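Local structure of carbohydrate binding family 6 (Clostridium thermocellum, 5A8C) at residues Pro257-Pro260 against Asn266-His269; Val280-Arg285 against Val317-Asp322. The protein is an alpha-L-arabinofuranosidase of glycoside hydrolase family 43, a five-bladed beta-propeller that hydrolyses terminal arabinofuranosyl residues. One frame throughout, in Å; residues are numbered along the deposited sequence.

Interaction 1 (Pro257-Pro260 against Asn266-His269). With CA (calcium ion), chain B.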
ATOM      1  N   PRO A 257       2.437   3.643  15.213  1.00  6.25           N
ATOM      2  CA  PRO A 257       1.200   4.003  15.902  1.00  6.36           C
ATOM      3  C   PRO A 257       0.376   4.975  15.051  1.00  5.96           C
ATOM      4  O   PRO A 257       0.689   5.188  13.889  1.00  6.73           O
ATOM      5  CB  PRO A 257       1.728   4.657  17.189  1.00  7.85           C
ATOM      6  CG  PRO A 257       2.916   5.385  16.719  1.00  8.38           C
ATOM      7  CD  PRO A 257       3.556   4.524  15.669  1.00  7.57           C
ATOM      8  N   GLN A 258      -0.685   5.537  15.626  1.00  6.56           N
ATOM      9  CA  GLN A 258      -1.323   6.671  14.909  1.00  6.48           C
ATOM     10  C   GLN A 258      -0.297   7.783  14.751  1.00  6.72           C
ATOM     11  O   GLN A 258       0.291   8.211  15.739  1.00  8.15           O
ATOM     12  CB  GLN A 258      -2.501   7.209  15.699  1.00  6.41           C
ATOM     13  CG  GLN A 258      -3.754   6.377  15.538  1.00  6.40           C
ATOM     14  CD  GLN A 258      -4.467   6.647  14.237  1.00  6.40           C
ATOM     15  OE1 GLN A 258      -4.668   7.812  13.872  1.00  7.47           O
ATOM     16  NE2 GLN A 258      -4.914   5.618  13.558  1.00  6.88           N
ATOM     17  N   PRO A 259      -0.109   8.262  13.532  1.00  6.76           N
ATOM     18  CA  PRO A 259       0.757   9.450  13.355  1.00  7.94           C
ATOM     19  C   PRO A 259       0.114  10.675  13.951  1.00  7.26           C
ATOM     20  O   PRO A 259      -1.112  10.702  14.165  1.00  8.02           O
ATOM     21  CB  PRO A 259       0.854   9.587  11.849  1.00 10.23           C
ATOM     22  CG  PRO A 259       0.005   8.678  11.283  1.00 11.92           C
ATOM     23  CD  PRO A 259      -0.672   7.818  12.255  1.00  7.73           C
ATOM     24  N   PRO A 260       0.876  11.744  14.148  1.00  7.99           N
ATOM     25  CA  PRO A 260       0.254  13.024  14.514  1.00  8.46           C
ATOM     26  C   PRO A 260      -0.701  13.510  13.447  1.00  7.37           C
ATOM     27  O   PRO A 260      -0.602  13.175  12.264  1.00  7.69           O
ATOM     28  CB  PRO A 260       1.455  13.965  14.688  1.00  9.80           C
ATOM     29  CG  PRO A 260       2.495  13.356  13.834  1.00 11.49           C
ATOM     30  CD  PRO A 260       2.307  11.858  13.911  1.00  9.49           C
ATOM     31  N   ASN A 266      -7.915   6.273   9.518  1.00  5.65           N
ATOM     32  CA  ASN A 266      -7.160   5.185   8.959  1.00  5.59           C
ATOM     33  C   ASN A 266      -5.682   5.483   8.811  1.00  4.95           C
ATOM     34  O   ASN A 266      -5.209   6.635   8.779  1.00  5.41           O
ATOM     35  CB  ASN A 266      -7.795   4.645   7.681  1.00  6.05           C
ATOM     36  CG  ASN A 266      -8.054   5.697   6.631  1.00  5.65           C
ATOM     37  OD1 ASN A 266      -7.301   6.690   6.511  1.00  5.91           O
ATOM     38  ND2 ASN A 266      -9.147   5.540   5.904  1.00  6.53           N
ATOM     39  N   ASN A 267      -4.926   4.391   8.714  1.00  5.35           N
ATOM     40  CA  ASN A 267      -3.470   4.356   8.818  1.00  5.28           C
ATOM     41  C   ASN A 267      -2.990   3.345   7.774  1.00  4.64           C
ATOM     42  O   ASN A 267      -3.520   2.226   7.780  1.00  5.18           O
ATOM     43  CB  ASN A 267      -3.125   3.935  10.260  1.00  5.63           C
ATOM     44  CG  ASN A 267      -1.718   4.211  10.740  1.00  6.07           C
ATOM     45  OD1 ASN A 267      -0.827   4.634   9.999  1.00  6.72           O
ATOM     46  ND2 ASN A 267      -1.515   3.968  12.044  1.00  6.29           N
ATOM     47  N   HIS A 268      -2.114   3.722   6.839  1.00  5.06           N
ATOM     48  CA  HIS A 268      -1.765   2.831   5.731  1.00  4.93           C
ATOM     49  C   HIS A 268      -0.332   3.100   5.324  1.00  4.70           C
ATOM     50  O   HIS A 268       0.085   4.238   5.222  1.00  5.85           O
ATOM     51  CB  HIS A 268      -2.688   3.104   4.553  1.00  4.90           C
ATOM     52  CG  HIS A 268      -2.729   2.003   3.504  1.00  4.79           C
ATOM     53  ND1 HIS A 268      -3.897   1.335   3.225  1.00  5.19           N
ATOM     54  CD2 HIS A 268      -1.791   1.482   2.666  1.00  4.69           C
ATOM     55  CE1 HIS A 268      -3.624   0.448   2.259  1.00  5.11           C
ATOM     56  NE2 HIS A 268      -2.368   0.490   1.924  1.00  5.13           N
ATOM     57  N   HIS A 269       0.429   2.054   5.111  1.00  4.75           N
ATOM     58  CA  HIS A 269       1.877   2.167   4.960  1.00  4.87           C
ATOM     59  C   HIS A 269       2.468   1.308   3.851  1.00  4.59           C
ATOM     60  O   HIS A 269       1.835   0.359   3.321  1.00  4.93           O
ATOM     61  CB  HIS A 269       2.467   1.601   6.320  1.00  5.29           C
ATOM     62  CG  HIS A 269       2.320   0.123   6.400  1.00  5.13           C
ATOM     63  ND1 HIS A 269       1.097  -0.506   6.270  1.00  5.40           N
ATOM     64  CD2 HIS A 269       3.282  -0.846   6.337  1.00  5.60           C
ATOM     65  CE1 HIS A 269       1.334  -1.810   6.162  1.00  5.85           C
ATOM     66  NE2 HIS A 269       2.643  -2.057   6.258  1.00  5.82           N
TER
HETATM   67 CA    CA B1330      -0.960  -0.985   0.483  1.00  4.78          CA
HETATM   68  O   HOH W   1      -0.041  -1.600   2.698  1.00  5.07           O
HETATM   69  O   HOH W   2      -2.672  -1.672  -1.157  1.00  5.60           O
HETATM   70  O   HOH W   3      -1.231   0.964  -0.945  1.00  5.47           O
HETATM   71  O   HOH W   4      -1.962  -3.124   1.099  1.00  5.30           O
HETATM   72  O   HOH W   5       0.390  -2.378  -0.884  1.00  6.55           O
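In the loop between strands 250-256 and 270-274, which joins successive blades of the five-bladed propeller, Asn267 reaches back to Pro257 and pins the two ends of the loop together. Its ND2 donates to Pro257 O at 3.1 Å. The N-H points fairly well at the acceptor, with an angle of 150° at the hydrogen, but the amide arrives from above the peptide carbonyl, 62° out of its plane, and not along a lone pair. With CG anti to the backbone N (chi1 -163°), the Asn267 side chain extends straight across to the proline-rich segment. The same nitrogen also donates to Ser235 O, so this buried amide has two carbonyl acceptors, one at the start of the loop and one in the connection before strand 237-242. Pro259 packs beside it, its CD 3.9 Å from Asn267 OD1. Gln258 runs antiparallel alongside Asn267, and a kink in its chain brings NE2 to 4.1 Å from Asn267 CB, with the two amide planes steeply inclined to each other. That NE2 donates to Ser235 O and Asn265 O, while Gln258 OE1 accepts from Asn262.

One residue on, the chain enters the metal site. His268 coordinates the calcium ion through NE2 at 2.5 Å, and five waters and one further atom from elsewhere in the structure complete seven ligands; water 1 also donates to His269 O at 2.8 Å. The other imidazole nitrogen, ND1, is hydrogen-bonded to a Tris molecule, probably from the crystallisation liquor. The loop lies between two sheets: Asn267 and His269 touch Ile237 of strand 237-242 in the preceding blade, whereas Pro259 rests on Tyr282 and Asn284 of strand 277-284.

Interaction 2 (Val280-Arg285 against Val317-Asp322)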
ATOM      1  N   VAL A 280       9.538   3.738   6.355  1.00  6.06           N
ATOM      2  CA  VAL A 280       8.077   3.536   6.265  1.00  6.20           C
ATOM      3  C   VAL A 280       7.482   4.782   5.627  1.00  5.99           C
ATOM      4  O   VAL A 280       7.714   5.913   6.093  1.00  7.18           O
ATOM      5  CB  VAL A 280       7.449   3.248   7.626  1.00  7.50           C
ATOM      6  CG1 VAL A 280       5.974   3.036   7.528  1.00  8.89           C
ATOM      7  CG2 VAL A 280       8.041   2.001   8.242  1.00 10.62           C
ATOM      8  N   VAL A 281       6.739   4.584   4.540  1.00  5.55           N
ATOM      9  CA  VAL A 281       5.908   5.614   3.953  1.00  5.61           C
ATOM     10  C   VAL A 281       4.494   5.377   4.459  1.00  5.05           C
ATOM     11  O   VAL A 281       4.054   4.236   4.585  1.00  5.67           O
ATOM     12  CB  VAL A 281       6.010   5.631   2.424  1.00  6.73           C
ATOM     13  CG1 VAL A 281       7.378   6.140   1.959  1.00  9.23           C
ATOM     14  CG2 VAL A 281       5.637   4.383   1.736  1.00  8.01           C
ATOM     15  N   TYR A 282       3.773   6.457   4.748  1.00  5.15           N
ATOM     16  CA  TYR A 282       2.448   6.344   5.367  1.00  5.08           C
ATOM     17  C   TYR A 282       1.675   7.575   5.064  1.00  4.95           C
ATOM     18  O   TYR A 282       2.083   8.394   4.186  1.00  5.79           O
ATOM     19  CB  TYR A 282       2.578   6.018   6.865  1.00  5.74           C
ATOM     20  CG  TYR A 282       3.319   7.050   7.677  1.00  5.90           C
ATOM     21  CD1 TYR A 282       4.709   7.054   7.743  1.00  6.78           C
ATOM     22  CD2 TYR A 282       2.626   7.992   8.415  1.00  6.24           C
ATOM     23  CE1 TYR A 282       5.398   7.988   8.516  1.00  7.23           C
ATOM     24  CE2 TYR A 282       3.315   8.909   9.190  1.00  7.19           C
ATOM     25  CZ  TYR A 282       4.680   8.874   9.271  1.00  7.60           C
ATOM     26  OH  TYR A 282       5.310   9.793  10.086  1.00  9.57           O
ATOM     27  N   HIS A 283       0.565   7.819   5.731  1.00  5.01           N
ATOM     28  CA  HIS A 283      -0.173   9.072   5.557  1.00  4.96           C
ATOM     29  C   HIS A 283      -0.641   9.631   6.870  1.00  5.12           C
ATOM     30  O   HIS A 283      -0.805   8.945   7.893  1.00  5.42           O
ATOM     31  CB  HIS A 283      -1.366   8.935   4.545  1.00  5.38           C
ATOM     32  CG  HIS A 283      -2.479   8.042   4.980  1.00  5.04           C
ATOM     33  ND1 HIS A 283      -2.906   7.002   4.202  1.00  5.27           N
ATOM     34  CD2 HIS A 283      -3.281   8.122   6.084  1.00  5.29           C
ATOM     35  CE1 HIS A 283      -3.898   6.448   4.842  1.00  5.49           C
ATOM     36  NE2 HIS A 283      -4.158   7.074   5.979  1.00  5.44           N
ATOM     37  N   ASN A 284      -0.903  10.953   6.857  1.00  5.19           N
ATOM     38  CA  ASN A 284      -1.631  11.593   7.932  1.00  5.38           C
ATOM     39  C   ASN A 284      -2.505  12.669   7.326  1.00  5.30           C
ATOM     40  O   ASN A 284      -2.825  12.618   6.134  1.00  5.59           O
ATOM     41  CB  ASN A 284      -0.717  12.064   9.083  1.00  5.86           C
ATOM     42  CG  ASN A 284       0.135  13.265   8.782  1.00  5.89           C
ATOM     43  OD1 ASN A 284       0.134  13.767   7.661  1.00  6.80           O
ATOM     44  ND2 ASN A 284       0.864  13.708   9.784  1.00  7.45           N
ATOM     45  N   ARG A 285      -2.983  13.588   8.160  1.00  5.82           N
ATOM     46  CA  ARG A 285      -3.926  14.638   7.735  1.00  5.95           C
ATOM     47  C   ARG A 285      -3.451  16.027   8.127  1.00  6.10           C
ATOM     48  O   ARG A 285      -4.244  16.900   8.405  1.00  7.21           O
ATOM     49  CB  ARG A 285      -5.323  14.293   8.233  1.00  6.52           C
ATOM     50  CG  ARG A 285      -5.882  13.034   7.563  1.00  6.83           C
ATOM     51  CD  ARG A 285      -6.861  12.260   8.446  1.00  6.72           C
ATOM     52  NE  ARG A 285      -7.668  11.337   7.679  1.00  6.45           N
ATOM     53  CZ  ARG A 285      -7.490  10.013   7.557  1.00  5.75           C
ATOM     54  NH1 ARG A 285      -6.451   9.378   8.089  1.00  5.90           N
ATOM     55  NH2 ARG A 285      -8.392   9.328   6.899  1.00  6.75           N
ATOM     56  N   VAL A 317       8.493   2.836  14.801  1.00  8.52           N
ATOM     57  CA  VAL A 317       8.848   4.079  14.131  1.00  8.94           C
ATOM     58  C   VAL A 317       8.398   5.252  14.949  1.00  8.83           C
ATOM     59  O   VAL A 317       7.312   5.233  15.573  1.00  9.36           O
ATOM     60  CB  VAL A 317       8.196   4.084  12.721  1.00  9.56           C
ATOM     61  CG1 VAL A 317       8.342   5.439  12.001  1.00 10.62           C
ATOM     62  CG2 VAL A 317       8.798   2.980  11.841  1.00 10.77           C
ATOM     63  N   VAL A 318       9.231   6.291  14.903  1.00  9.45           N
ATOM     64  CA  VAL A 318       8.963   7.554  15.574  1.00 10.10           C
ATOM     65  C   VAL A 318       8.607   8.598  14.525  1.00 10.08           C
ATOM     66  O   VAL A 318       9.472   9.067  13.775  1.00 11.15           O
ATOM     67  CB  VAL A 318      10.183   8.001  16.354  1.00 10.91           C
ATOM     68  CG1 VAL A 318       9.947   9.337  17.005  1.00 12.04           C
ATOM     69  CG2 VAL A 318      10.536   6.960  17.405  1.00 12.13           C
ATOM     70  N   PRO A 319       7.308   8.975  14.420  1.00  9.67           N
ATOM     71  CA  PRO A 319       6.968   9.983  13.440  1.00  9.62           C
ATOM     72  C   PRO A 319       7.700  11.297  13.730  1.00 10.41           C
ATOM     73  O   PRO A 319       7.811  11.690  14.890  1.00 11.59           O
ATOM     74  CB  PRO A 319       5.445  10.108  13.600  1.00 10.42           C
ATOM     75  CG  PRO A 319       4.975   8.781  14.089  1.00 10.70           C
ATOM     76  CD  PRO A 319       6.097   8.352  15.014  1.00 10.41           C
ATOM     77  N   THR A 320       8.135  11.973  12.687  1.00 10.57           N
ATOM     78  CA  THR A 320       8.780  13.242  12.828  1.00 11.92           C
ATOM     79  C   THR A 320       7.992  14.320  12.114  1.00 11.67           C
ATOM     80  O   THR A 320       7.259  14.078  11.159  1.00 13.29           O
ATOM     81  CB  THR A 320      10.244  13.252  12.271  1.00 14.39           C
ATOM     82  OG1 THR A 320      10.225  13.063  10.864  1.00 14.10           O
ATOM     83  CG2 THR A 320      11.154  12.250  12.960  1.00 15.37           C
ATOM     84  N   VAL A 321       8.169  15.547  12.565  1.00 12.83           N
ATOM     85  CA  VAL A 321       7.397  16.676  12.040  1.00 12.93           C
ATOM     86  C   VAL A 321       8.309  17.845  11.641  1.00 14.73           C
ATOM     87  O   VAL A 321       7.823  18.945  11.399  1.00 16.35           O
ATOM     88  CB  VAL A 321       6.287  17.124  13.030  1.00 14.71           C
ATOM     89  CG1 VAL A 321       5.326  15.958  13.256  1.00 14.94           C
ATOM     90  CG2 VAL A 321       6.860  17.653  14.328  1.00 15.36           C
ATOM     91  N   ASP A 322       9.625  17.602  11.502  1.00 15.81           N
ATOM     92  CA  ASP A 322      10.532  18.634  11.058  1.00 17.82           C
ATOM     93  C   ASP A 322      11.438  18.142   9.920  1.00 16.41           C
ATOM     94  O   ASP A 322      12.523  18.705   9.678  1.00 18.52           O
ATOM     95  CB  ASP A 322      11.330  19.201  12.258  1.00 22.05           C
ATOM     96  CG  ASP A 322      10.438  19.927  13.276  1.00 29.61           C
ATOM     97  OD1 ASP A 322       9.909  21.025  12.922  1.00 45.09           O
ATOM     98  OD2 ASP A 322      10.271  19.415  14.429  1.00 41.95           O
TER
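The hydroxyl of Tyr282 meets the flank of Pro319, OH lying 3.5 Å from Pro319 CB and 3.7 Å from Pro319 CA, with the two side chains crossing at about a right angle. Two residues earlier on each segment, one methyl contact joins Val280 to Val317: the CG2 atoms stand 3.8 Å apart. In both valines CG1 is anti to the backbone N, and CG2 lies beside that N; each residue therefore offers the equivalent branch to the other.

Tyr282 carries its ring between its own backbone N and carbonyl carbon (chi1 61°), which sends the phenol off the strand toward segment 317-322, and Val280 O lies at the ring edge, in its plane. Strand 277-284 lies between strands 270-274 and 300-306, antiparallel to both, in one blade of the five-bladed propeller, and the irregular segment 317-322, from the C-terminal tail, runs along the side of that sheet to which Val280 and Tyr282 point.

Asp304 on the adjoining strand 300-306 ties the two segments together indirectly, because one carboxylate oxygen is hydrogen-bonded to Tyr282 OH and the other to Thr320 OG1. The phenol is thus fixed by a polar partner at the same end that touches the proline. Around the valines the apolar packing continues into strand 250-256 of the preceding sheet: Ile255 touches both Val280 and Val317, and Leu256 lies against Val317 and Tyr282.

In the fold
Interactions 1 and 2 follow one another along the chain, their centres 8 Å apart, and they touch directly. Strand 277-284 and the residue after it supply the junction: Asn284 ND2 lies 2.9 Å from Pro260 O, and Arg285 NH2 lies 2.9 Å from Asn266 OD1, both probable hydrogen bonds, while Tyr282 CB packs 3.5 Å from His268 O. Segment 257-260 also meets the C-terminal tail where Pro260 touches Pro319. Interaction 1 includes a calcium ligand, His268, whereas the Tyr282 side chain of interaction 2 is about 10 Å from the ion. In family 43 propellers such a central metal commonly lies near the active-site pocket; the Tris bound to His268 ND1 is consistent with a pocket there.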